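Local coordinates for protein histidine acid phosphatase (Bifidobacterium longum subsp. infantis, PDB 6RXD) that removes phosphate groups from phytate as a histidine acid phytase of the MINPP subfamily, and probably also acts on 2,3-bisphosphoglycerate, at residues D56-R61 against A305-N310; A91-G96 against P280-S285; A222-A227 against F354-P359; T423-V426 against G430-E433. All blocks are in the same frame, centred on the assembly; numbering follows the deposited sequence.

Interaction 1: residues D56-R61 against A305-N310; sequences DALLMR and AMDLYN
Leu59 and Asp307 share the same first torsion, CG anti to the carbonyl carbon (chi1 -74° in Leu59), and in each helix this carries the side chain into the space between the two. Leu308 differs: its CG lies anti to the backbone N (chi1 -174°), and CD1 is turned to face the same leucine. The axes of the two short segments pass 9.7 Å apart and make an angle of 128°, closer to antiparallel than to parallel. Leu59 does most of the touching. Leu59 CD1 presses on the turn of helix 301-317, 3.6 Å from Leu308 N, with Asp307 CB at 4.0 Å and Leu308 CD1 at 4.1 Å. Leu58, one residue back, sends CD1 past the carboxylate, 3.9 Å from Asp307 OD2, a van der Waals contact between a methyl group and a carboxylate oxygen. Ile298 joins from the short strand before helix 301-317, its side chain touching Leu58, Leu59 and Asp307. Leu59 also touches Leu85 of helix 75-95, while Met306 and Tyr309 turn to helix 339-357. The contact is helix-on-helix packing in which leucine methyls meet backbone, an aspartate and a leucine, within the helical part of the histidine acid phosphatase fold.

Interaction 2: residues A91-G96 against P280-S285; sequences ANVENG and PGADAS. With ZN (zinc ion), chain D.
Pro280 meets Val93 through its backbone: the carbonyl O of Pro280 lies 3.6 Å from Val93 CG2, while the ring itself stands further off. Gly281 follows with a positive phi of 87°, a bend that lays its peptide along the other valine methyl, Gly281 C being 3.8 Å from Val93 CG1. At Ala282 the chain offers a methyl group, and Ala282 CB sits across both branches of the valine, 4.1 Å from Val93 CG2. With CG1 of Val93 anti to the backbone N (chi1 164°), CG1 faces the Gly281 peptide and CG2 the Pro280 carbonyl, while both reach Ala282 CB. Beyond this the loop leaves the helix. Asp283 turns its carboxylate on its own chain, where Asp283 OD2 takes the backbone N of Ser285 (3.0 Å) in an Asx turn and also the hydroxyl OG of Ser285 (2.7 Å), both from one face of the carboxylate. Glu94, the residue after Val93, binds a zinc ion on another side of the helix, with Glu94 OE1 at 2.5 Å and OE2 at 2.3 Å; His326 and a water add to the shell. Between the segments the chemistry is van der Waals packing alone, valine methyls against loop backbone and one alanine methyl, without any polar bond.

Interaction 3: residues A222-A227 against F354-P359; sequences ATIAGA and FYEKGP
The backbones come nearest at Ile224 and Tyr355, 6.2 Å between CA atoms, where the first turns of helix 222-232 pass the C-terminal part of helix 339-357. This is buried helix-helix packing in the histidine acid phosphatase fold, in which an isoleucine and an alanine pack on a tyrosine, with Glu356 at the side. Ile224 holds CG1 anti to its carbonyl carbon (chi1 -68°), and the branch runs out to the backbone of the other helix, CD1 of Ile224 lying 3.4 Å from Tyr355 O. That carbonyl also receives a hydrogen bond from Ser360 OG, so its polar demand is met beside the methyl. The other branch, Ile224 CG2, lies 4.3 Å from Tyr355 CB and equally near Glu356 CG. Glu356 is a zinc ligand in another structure of this protein, together with Glu228 and Glu352; here no metal is bound, and its OE2 lies close to Glu228 OE2, a pairing of like charges that may raise the affinity for a proton or a cation. The tyrosine ring is sandwiched, with Phe354 CD2 above the centre of one face and Ala227 CB over the other. Its hydroxyl is held by the backbone N of Tyr427. Ala227 makes a CH-pi contact, Ala227 CB standing 3.9 Å from the Tyr355 ring centroid and 25° off the normal, displaced toward the hydroxyl end with Tyr355 CZ at 3.6 Å.

Interaction 4: residues T423-V426 against G430-E433; sequences TTDV and GNNE
One side-chain nitrogen carries nearly the whole contact: Asn431 ND2 reaches back across a short loop to the carbonyl of Val426 and, with its other hydrogen, to a water. The backbones stay well apart, the nearest CA atoms, those of Val426 and Asn431, being 8.6 Å from each other. The bond from Asn431 ND2 to Val426 O measures 2.9 Å and is fairly straight, 159° at the hydrogen; the oxygen lies in the amide plane of Asn431, whereas the nitrogen is tilted 33° from the plane of the carbonyl. The water accepts from Asn431 ND2 at 2.9 Å and donates to Asp425 OD1 at 2.6 Å, bridging two groups that do not bond directly. Asp425 has CG anti to its backbone N, which extends the carboxylate toward that water, its plane turned 60° from the amide. At the other end of the amide, Asn431 OD1 takes the backbone N of Thr428, so the group is held from both ends and its flip is settled. Asp425 is also the centre of an inverse gamma turn, closed by a weak bond from Val426 N to Thr424 O. Val426 itself points away from Asn431: its side chain packs on Ala227, Thr230 and Ile231 of helix 222-232 and on Tyr355 of helix 339-357, while Asn432 touches Phe354, so the loop lies across both helices.

Overall arrangement
Interactions 3 and 4 adjoin each other: the loop of interaction 4 rests on the two helices that meet in interaction 3, Tyr355 OH lying 3.3 Å from Val426 CA. Interaction 1 is buried like interaction 3, and its helix 301-317 also packs on helix 339-357 of interaction 3, the next helix in the chain; their centres are about 26 Å apart. Interaction 2 lies at the surface about 18 Å between centres from interaction 1, on helix 75-95, the next helix after 55-69. The chemistry differs with place: apolar packing dominates the two buried contacts, a valine meets loop backbone and an alanine at the surface near the zinc, and an amide with a water joins the partly buried loop.

Interaction 1: residues D56-R61 against A305-N310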
loop_
_atom_site.group_PDB
_atom_site.type_symbol
_atom_site.label_atom_id
_atom_site.label_comp_id
_atom_site.label_asym_id
_atom_site.label_seq_id
_atom_site.Cartn_x
_atom_site.Cartn_y
_atom_site.Cartn_z
ATOM N N ASP A 56 15.993 12.626 -5.235
ATOM C CA ASP A 56 17.333 12.829 -4.702
ATOM C C ASP A 56 18.267 13.477 -5.722
ATOM O O ASP A 56 19.108 14.309 -5.366
ATOM C CB ASP A 56 17.927 11.510 -4.155
ATOM C CG ASP A 56 17.902 10.357 -5.166
ATOM O OD1 ASP A 56 18.713 9.420 -5.003
ATOM O OD2 ASP A 56 17.072 10.342 -6.099
ATOM N N ALA A 57 18.094 13.122 -6.995
ATOM C CA ALA A 57 18.894 13.723 -8.058
ATOM C C ALA A 57 18.615 15.218 -8.161
ATOM O O ALA A 57 19.537 16.042 -8.154
ATOM C CB ALA A 57 18.602 13.042 -9.388
ATOM N N LEU A 58 17.337 15.563 -8.280
ATOM C CA LEU A 58 16.965 16.951 -8.529
ATOM C C LEU A 58 17.366 17.857 -7.376
ATOM O O LEU A 58 17.815 18.991 -7.592
ATOM C CB LEU A 58 15.460 17.068 -8.805
ATOM C CG LEU A 58 14.999 16.574 -10.179
ATOM C CD1 LEU A 58 13.489 16.432 -10.219
ATOM C CD2 LEU A 58 15.470 17.541 -11.248
ATOM N N LEU A 59 17.203 17.370 -6.145
ATOM C CA LEU A 59 17.566 18.186 -5.005
ATOM C C LEU A 59 19.080 18.367 -4.889
ATOM O O LEU A 59 19.543 19.407 -4.434
ATOM C CB LEU A 59 16.949 17.648 -3.714
ATOM C CG LEU A 59 15.439 17.888 -3.572
ATOM C CD1 LEU A 59 14.941 17.164 -2.349
ATOM C CD2 LEU A 59 15.119 19.387 -3.459
ATOM N N MET A 60 19.854 17.368 -5.312
ATOM C CA MET A 60 21.308 17.564 -5.402
ATOM C C MET A 60 21.701 18.558 -6.494
ATOM O O MET A 60 22.628 19.335 -6.309
ATOM C CB MET A 60 22.059 16.241 -5.606
ATOM C CG MET A 60 23.582 16.371 -5.429
ATOM S SD MET A 60 24.020 16.762 -3.716
ATOM C CE MET A 60 24.274 15.131 -3.028
ATOM N N ARG A 61 21.007 18.556 -7.631
ATOM C CA ARG A 61 21.290 19.571 -8.646
ATOM C C ARG A 61 20.991 20.966 -8.088
ATOM O O ARG A 61 21.744 21.915 -8.323
ATOM C CB ARG A 61 20.467 19.323 -9.925
ATOM C CG ARG A 61 20.646 17.928 -10.539
ATOM C CD ARG A 61 22.058 17.708 -11.117
ATOM N NE ARG A 61 23.026 17.283 -10.096
ATOM C CZ ARG A 61 23.120 16.043 -9.619
ATOM N NH1 ARG A 61 22.305 15.084 -10.052
ATOM N NH2 ARG A 61 24.033 15.753 -8.697
ATOM N N ALA A 305 9.930 21.544 -2.431
ATOM C CA ALA A 305 9.443 21.132 -1.117
ATOM C C ALA A 305 8.789 19.754 -1.179
ATOM O O ALA A 305 8.988 18.922 -0.285
ATOM C CB ALA A 305 8.468 22.172 -0.538
ATOM N N MET A 306 7.994 19.506 -2.221
ATOM C CA MET A 306 7.361 18.202 -2.347
ATOM C C MET A 306 8.403 17.124 -2.613
ATOM O O MET A 306 8.247 15.996 -2.154
ATOM C CB MET A 306 6.275 18.204 -3.437
ATOM C CG MET A 306 5.002 18.982 -3.062
ATOM S SD MET A 306 4.128 18.351 -1.600
ATOM C CE MET A 306 4.072 16.608 -1.997
ATOM N N ASP A 307 9.472 17.458 -3.330
ATOM C CA ASP A 307 10.564 16.499 -3.502
ATOM C C ASP A 307 11.241 16.196 -2.166
ATOM O O ASP A 307 11.547 15.032 -1.874
ATOM C CB ASP A 307 11.590 16.991 -4.530
ATOM C CG ASP A 307 11.040 16.997 -5.937
ATOM O OD1 ASP A 307 9.886 16.570 -6.120
ATOM O OD2 ASP A 307 11.764 17.425 -6.858
ATOM N N LEU A 308 11.439 17.228 -1.350
ATOM C CA LEU A 308 12.061 17.053 -0.037
ATOM C C LEU A 308 11.143 16.228 0.866
ATOM O O LEU A 308 11.607 15.348 1.599
ATOM C CB LEU A 308 12.379 18.413 0.616
ATOM C CG LEU A 308 13.172 18.369 1.931
ATOM C CD1 LEU A 308 14.464 17.602 1.701
ATOM C CD2 LEU A 308 13.474 19.785 2.395
ATOM N N TYR A 309 9.842 16.505 0.804
ATOM C CA TYR A 309 8.875 15.709 1.551
ATOM C C TYR A 309 8.905 14.254 1.094
ATOM O O TYR A 309 8.833 13.340 1.915
ATOM C CB TYR A 309 7.465 16.290 1.414
ATOM C CG TYR A 309 6.405 15.421 2.056
ATOM C CD1 TYR A 309 6.279 15.351 3.438
ATOM C CD2 TYR A 309 5.535 14.674 1.281
ATOM C CE1 TYR A 309 5.301 14.540 4.023
ATOM C CE2 TYR A 309 4.571 13.878 1.857
ATOM C CZ TYR A 309 4.462 13.815 3.222
ATOM O OH TYR A 309 3.495 13.006 3.773
ATOM N N ASN A 310 9.020 14.019 -0.212
ATOM C CA ASN A 310 9.104 12.638 -0.693
ATOM C C ASN A 310 10.339 11.909 -0.162
ATOM O O ASN A 310 10.302 10.695 0.071
ATOM C CB ASN A 310 9.043 12.569 -2.226
ATOM C CG ASN A 310 7.609 12.470 -2.737
ATOM O OD1 ASN A 310 7.011 11.392 -2.723
ATOM N ND2 ASN A 310 7.050 13.588 -3.161
#

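Interaction 2: residues A91-G96 against P280-S285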
loop_
_atom_site.group_PDB
_atom_site.type_symbol
_atom_site.label_atom_id
_atom_site.label_comp_id
_atom_site.label_asym_id
_atom_site.label_seq_id
_atom_site.Cartn_x
_atom_site.Cartn_y
_atom_site.Cartn_z
ATOM N N ALA A 91 22.299 4.788 -0.172
ATOM C CA ALA A 91 21.505 3.674 0.328
ATOM C C ALA A 91 20.735 3.007 -0.815
ATOM O O ALA A 91 20.634 1.774 -0.894
ATOM C CB ALA A 91 20.557 4.148 1.408
ATOM N N ASN A 92 20.187 3.829 -1.700
ATOM C CA ASN A 92 19.466 3.311 -2.857
ATOM C C ASN A 92 20.350 2.652 -3.904
ATOM O O ASN A 92 19.960 1.653 -4.518
ATOM C CB ASN A 92 18.638 4.428 -3.492
ATOM C CG ASN A 92 17.342 4.649 -2.769
ATOM O OD1 ASN A 92 16.396 3.875 -2.939
ATOM N ND2 ASN A 92 17.287 5.690 -1.938
ATOM N N VAL A 93 21.544 3.194 -4.101
ATOM C CA VAL A 93 22.474 2.604 -5.053
ATOM C C VAL A 93 22.849 1.200 -4.596
ATOM O O VAL A 93 22.862 0.250 -5.383
ATOM C CB VAL A 93 23.718 3.491 -5.237
ATOM C CG1 VAL A 93 24.846 2.718 -5.902
ATOM C CG2 VAL A 93 23.359 4.717 -6.062
ATOM N N GLU A 94 23.088 1.056 -3.301
ATOM C CA GLU A 94 23.448 -0.248 -2.760
ATOM C C GLU A 94 22.303 -1.254 -2.823
ATOM O O GLU A 94 22.507 -2.421 -3.163
ATOM C CB GLU A 94 23.918 -0.100 -1.319
ATOM C CG GLU A 94 24.252 -1.415 -0.687
ATOM C CD GLU A 94 24.560 -1.265 0.763
ATOM O OE1 GLU A 94 25.608 -1.785 1.203
ATOM O OE2 GLU A 94 23.742 -0.635 1.469
ATOM N N ASN A 95 21.101 -0.813 -2.483
ATOM C CA ASN A 95 19.959 -1.716 -2.473
ATOM C C ASN A 95 19.421 -1.992 -3.862
ATOM O O ASN A 95 18.864 -3.059 -4.119
ATOM C CB ASN A 95 18.847 -1.161 -1.590
ATOM C CG ASN A 95 19.001 -1.566 -0.152
ATOM O OD1 ASN A 95 20.093 -1.923 0.292
ATOM N ND2 ASN A 95 17.904 -1.521 0.593
ATOM N N GLY A 96 19.614 -1.036 -4.761
ATOM C CA GLY A 96 19.020 -1.085 -6.077
ATOM C C GLY A 96 17.794 -0.204 -5.986
ATOM O O GLY A 96 16.974 -0.363 -5.077
ATOM N N PRO A 280 25.587 8.409 -8.430
ATOM C CA PRO A 280 27.011 8.137 -8.184
ATOM C C PRO A 280 27.218 6.715 -7.671
ATOM O O PRO A 280 26.511 6.294 -6.747
ATOM C CB PRO A 280 27.374 9.139 -7.081
ATOM C CG PRO A 280 26.402 10.257 -7.248
ATOM C CD PRO A 280 25.117 9.587 -7.675
ATOM N N GLY A 281 28.152 5.983 -8.277
ATOM C CA GLY A 281 28.473 4.631 -7.843
ATOM C C GLY A 281 27.612 3.537 -8.445
ATOM O O GLY A 281 27.875 2.345 -8.262
ATOM N N ALA A 282 26.574 3.932 -9.171
ATOM C CA ALA A 282 25.656 2.965 -9.745
ATOM C C ALA A 282 26.143 2.441 -11.091
ATOM O O ALA A 282 26.827 3.146 -11.832
ATOM C CB ALA A 282 24.271 3.578 -9.891
ATOM N N ASP A 283 25.763 1.205 -11.396
ATOM C CA ASP A 283 26.052 0.577 -12.678
ATOM C C ASP A 283 24.760 0.586 -13.478
ATOM O O ASP A 283 23.824 -0.157 -13.158
ATOM C CB ASP A 283 26.513 -0.868 -12.451
ATOM C CG ASP A 283 26.941 -1.575 -13.736
ATOM O OD1 ASP A 283 27.819 -2.461 -13.642
ATOM O OD2 ASP A 283 26.410 -1.269 -14.827
ATOM N N ALA A 284 24.713 1.414 -14.518
ATOM C CA ALA A 284 23.496 1.607 -15.307
ATOM C C ALA A 284 22.966 0.316 -15.928
ATOM O O ALA A 284 21.760 0.175 -16.142
ATOM C CB ALA A 284 23.730 2.658 -16.391
ATOM N N SER A 285 23.861 -0.624 -16.226
ATOM C CA SER A 285 23.450 -1.865 -16.883
ATOM C C SER A 285 22.805 -2.850 -15.909
ATOM O O SER A 285 22.039 -3.723 -16.316
ATOM C CB SER A 285 24.631 -2.523 -17.608
ATOM O OG SER A 285 25.544 -3.097 -16.685
HETATM ZN ZN ZN D . 25.444 0.217 2.713
HETATM O O HOH W 1 27.623 1.063 2.074
#

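Interaction 3: residues A222-A227 against F354-P359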
loop_
_atom_site.group_PDB
_atom_site.type_symbol
_atom_site.label_atom_id
_atom_site.label_comp_id
_atom_site.label_asym_id
_atom_site.label_seq_id
_atom_site.Cartn_x
_atom_site.Cartn_y
_atom_site.Cartn_z
ATOM N N ALA A 222 -14.466 14.989 -15.073
ATOM C CA ALA A 222 -14.382 16.434 -14.864
ATOM C C ALA A 222 -14.309 16.815 -13.387
ATOM O O ALA A 222 -13.663 17.801 -13.031
ATOM C CB ALA A 222 -15.559 17.140 -15.540
ATOM N N THR A 223 -14.980 16.048 -12.530
ATOM C CA THR A 223 -14.986 16.366 -11.105
ATOM C C THR A 223 -13.618 16.122 -10.500
ATOM O O THR A 223 -13.080 16.978 -9.798
ATOM C CB THR A 223 -16.056 15.573 -10.347
ATOM O OG1 THR A 223 -17.336 15.869 -10.913
ATOM C CG2 THR A 223 -16.063 15.962 -8.873
ATOM N N ILE A 224 -13.052 14.948 -10.776
ATOM C CA ILE A 224 -11.704 14.632 -10.302
ATOM C C ILE A 224 -10.689 15.660 -10.801
ATOM O O ILE A 224 -9.852 16.132 -10.032
ATOM C CB ILE A 224 -11.281 13.196 -10.703
ATOM C CG1 ILE A 224 -12.126 12.181 -9.933
ATOM C CG2 ILE A 224 -9.792 12.966 -10.442
ATOM C CD1 ILE A 224 -12.074 10.743 -10.462
ATOM N N ALA A 225 -10.772 16.014 -12.080
ATOM C CA ALA A 225 -9.853 16.980 -12.666
ATOM C C ALA A 225 -9.981 18.343 -11.989
ATOM O O ALA A 225 -8.974 18.978 -11.670
ATOM C CB ALA A 225 -10.091 17.104 -14.169
ATOM N N GLY A 226 -11.216 18.782 -11.761
ATOM C CA GLY A 226 -11.447 20.083 -11.150
ATOM C C GLY A 226 -11.028 20.123 -9.691
ATOM O O GLY A 226 -10.451 21.108 -9.240
ATOM N N ALA A 227 -11.335 19.059 -8.950
ATOM C CA ALA A 227 -10.984 18.996 -7.538
ATOM C C ALA A 227 -9.471 19.003 -7.380
ATOM O O ALA A 227 -8.928 19.642 -6.467
ATOM C CB ALA A 227 -11.587 17.752 -6.882
ATOM N N PHE A 354 -6.925 9.583 -2.883
ATOM C CA PHE A 354 -8.323 9.540 -2.489
ATOM C C PHE A 354 -9.250 9.679 -3.692
ATOM O O PHE A 354 -10.207 8.913 -3.837
ATOM C CB PHE A 354 -8.631 10.642 -1.456
ATOM C CG PHE A 354 -10.082 10.743 -1.113
ATOM C CD1 PHE A 354 -10.623 9.960 -0.100
ATOM C CD2 PHE A 354 -10.914 11.602 -1.827
ATOM C CE1 PHE A 354 -11.972 10.026 0.202
ATOM C CE2 PHE A 354 -12.275 11.678 -1.530
ATOM C CZ PHE A 354 -12.802 10.888 -0.517
ATOM N N TYR A 355 -8.976 10.668 -4.540
ATOM C CA TYR A 355 -9.843 10.949 -5.683
ATOM C C TYR A 355 -9.739 9.944 -6.825
ATOM O O TYR A 355 -10.727 9.700 -7.524
ATOM C CB TYR A 355 -9.589 12.366 -6.226
ATOM C CG TYR A 355 -10.380 13.440 -5.507
ATOM C CD1 TYR A 355 -11.768 13.476 -5.594
ATOM C CD2 TYR A 355 -9.741 14.414 -4.752
ATOM C CE1 TYR A 355 -12.496 14.459 -4.938
ATOM C CE2 TYR A 355 -10.455 15.395 -4.100
ATOM C CZ TYR A 355 -11.831 15.407 -4.188
ATOM O OH TYR A 355 -12.544 16.386 -3.549
ATOM N N GLU A 356 -8.552 9.379 -7.024
ATOM C CA GLU A 356 -8.315 8.523 -8.179
ATOM C C GLU A 356 -8.490 7.044 -7.863
ATOM O O GLU A 356 -8.813 6.247 -8.741
ATOM C CB GLU A 356 -6.907 8.770 -8.737
ATOM C CG GLU A 356 -6.693 10.173 -9.277
ATOM C CD GLU A 356 -5.247 10.450 -9.643
ATOM O OE1 GLU A 356 -4.467 9.489 -9.828
ATOM O OE2 GLU A 356 -4.884 11.638 -9.745
ATOM N N LYS A 357 -8.278 6.680 -6.597
ATOM C CA LYS A 357 -8.206 5.271 -6.204
ATOM C C LYS A 357 -9.057 4.886 -4.993
ATOM O O LYS A 357 -9.262 3.697 -4.734
ATOM C CB LYS A 357 -6.736 4.906 -5.933
ATOM C CG LYS A 357 -5.843 5.156 -7.155
ATOM C CD LYS A 357 -4.349 5.117 -6.849
ATOM C CE LYS A 357 -3.532 5.409 -8.108
ATOM N NZ LYS A 357 -2.055 5.344 -7.862
ATOM N N GLY A 358 -9.542 5.879 -4.260
ATOM C CA GLY A 358 -10.284 5.627 -3.038
ATOM C C GLY A 358 -11.764 5.909 -3.215
ATOM O O GLY A 358 -12.291 5.792 -4.321
ATOM N N PRO A 359 -12.445 6.295 -2.128
ATOM C CA PRO A 359 -13.890 6.554 -2.203
ATOM C C PRO A 359 -14.216 7.670 -3.202
ATOM O O PRO A 359 -15.282 7.650 -3.838
ATOM C CB PRO A 359 -14.236 7.004 -0.782
ATOM C CG PRO A 359 -13.204 6.349 0.078
ATOM C CD PRO A 359 -11.933 6.397 -0.747
#

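Interaction 4: residues T423-V426 against G430-E433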
loop_
_atom_site.group_PDB
_atom_site.type_symbol
_atom_site.label_atom_id
_atom_site.label_comp_id
_atom_site.label_asym_id
_atom_site.label_seq_id
_atom_site.Cartn_x
_atom_site.Cartn_y
_atom_site.Cartn_z
ATOM N N THR A 423 -16.118 20.558 -7.381
ATOM C CA THR A 423 -14.718 20.817 -7.728
ATOM C C THR A 423 -14.084 21.859 -6.811
ATOM O O THR A 423 -12.879 22.110 -6.887
ATOM C CB THR A 423 -14.562 21.287 -9.168
ATOM O OG1 THR A 423 -15.379 22.448 -9.376
ATOM C CG2 THR A 423 -14.980 20.191 -10.129
ATOM N N THR A 424 -14.892 22.455 -5.938
ATOM C CA THR A 424 -14.405 23.471 -5.002
ATOM C C THR A 424 -14.521 23.046 -3.529
ATOM O O THR A 424 -13.632 23.322 -2.724
ATOM C CB THR A 424 -15.113 24.820 -5.218
ATOM O OG1 THR A 424 -16.517 24.651 -5.030
ATOM C CG2 THR A 424 -14.862 25.335 -6.625
ATOM N N ASP A 425 -15.618 22.381 -3.184
ATOM C CA ASP A 425 -15.815 21.832 -1.840
ATOM C C ASP A 425 -15.168 20.446 -1.816
ATOM O O ASP A 425 -15.853 19.423 -1.922
ATOM C CB ASP A 425 -17.323 21.743 -1.538
ATOM C CG ASP A 425 -17.633 21.267 -0.123
ATOM O OD1 ASP A 425 -16.713 21.166 0.714
ATOM O OD2 ASP A 425 -18.825 21.005 0.147
ATOM N N VAL A 426 -13.840 20.423 -1.700
ATOM C CA VAL A 426 -13.066 19.202 -1.921
ATOM C C VAL A 426 -12.700 18.467 -0.637
ATOM O O VAL A 426 -12.893 18.980 0.462
ATOM C CB VAL A 426 -11.742 19.523 -2.673
ATOM C CG1 VAL A 426 -12.036 20.169 -4.033
ATOM C CG2 VAL A 426 -10.845 20.444 -1.825
ATOM N N GLY A 430 -10.076 18.075 7.369
ATOM C CA GLY A 430 -11.153 18.502 8.245
ATOM C C GLY A 430 -12.511 17.898 7.924
ATOM O O GLY A 430 -13.369 17.820 8.811
ATOM N N ASN A 431 -12.722 17.467 6.677
ATOM C CA ASN A 431 -14.039 16.939 6.291
ATOM C C ASN A 431 -14.080 15.464 5.886
ATOM O O ASN A 431 -15.077 14.988 5.349
ATOM C CB ASN A 431 -14.713 17.809 5.218
ATOM C CG ASN A 431 -14.077 17.667 3.834
ATOM O OD1 ASN A 431 -13.319 16.734 3.576
ATOM N ND2 ASN A 431 -14.400 18.594 2.939
ATOM N N ASN A 432 -13.001 14.738 6.139
ATOM C CA ASN A 432 -12.938 13.351 5.707
ATOM C C ASN A 432 -11.969 12.544 6.559
ATOM O O ASN A 432 -10.877 13.005 6.887
ATOM C CB ASN A 432 -12.524 13.289 4.233
ATOM C CG ASN A 432 -12.950 12.001 3.557
ATOM O OD1 ASN A 432 -12.506 10.923 3.927
ATOM N ND2 ASN A 432 -13.809 12.113 2.537
ATOM N N GLU A 433 -12.365 11.322 6.885
ATOM C CA GLU A 433 -11.558 10.456 7.735
ATOM C C GLU A 433 -10.438 9.728 6.981
ATOM O O GLU A 433 -9.562 9.131 7.615
ATOM C CB GLU A 433 -12.456 9.402 8.388
ATOM C CG GLU A 433 -13.123 8.519 7.335
ATOM C CD GLU A 433 -13.955 7.406 7.912
ATOM O OE1 GLU A 433 -14.303 7.464 9.118
ATOM O OE2 GLU A 433 -14.280 6.473 7.145
HETATM O O HOH W 2 -16.804 20.282 3.194
#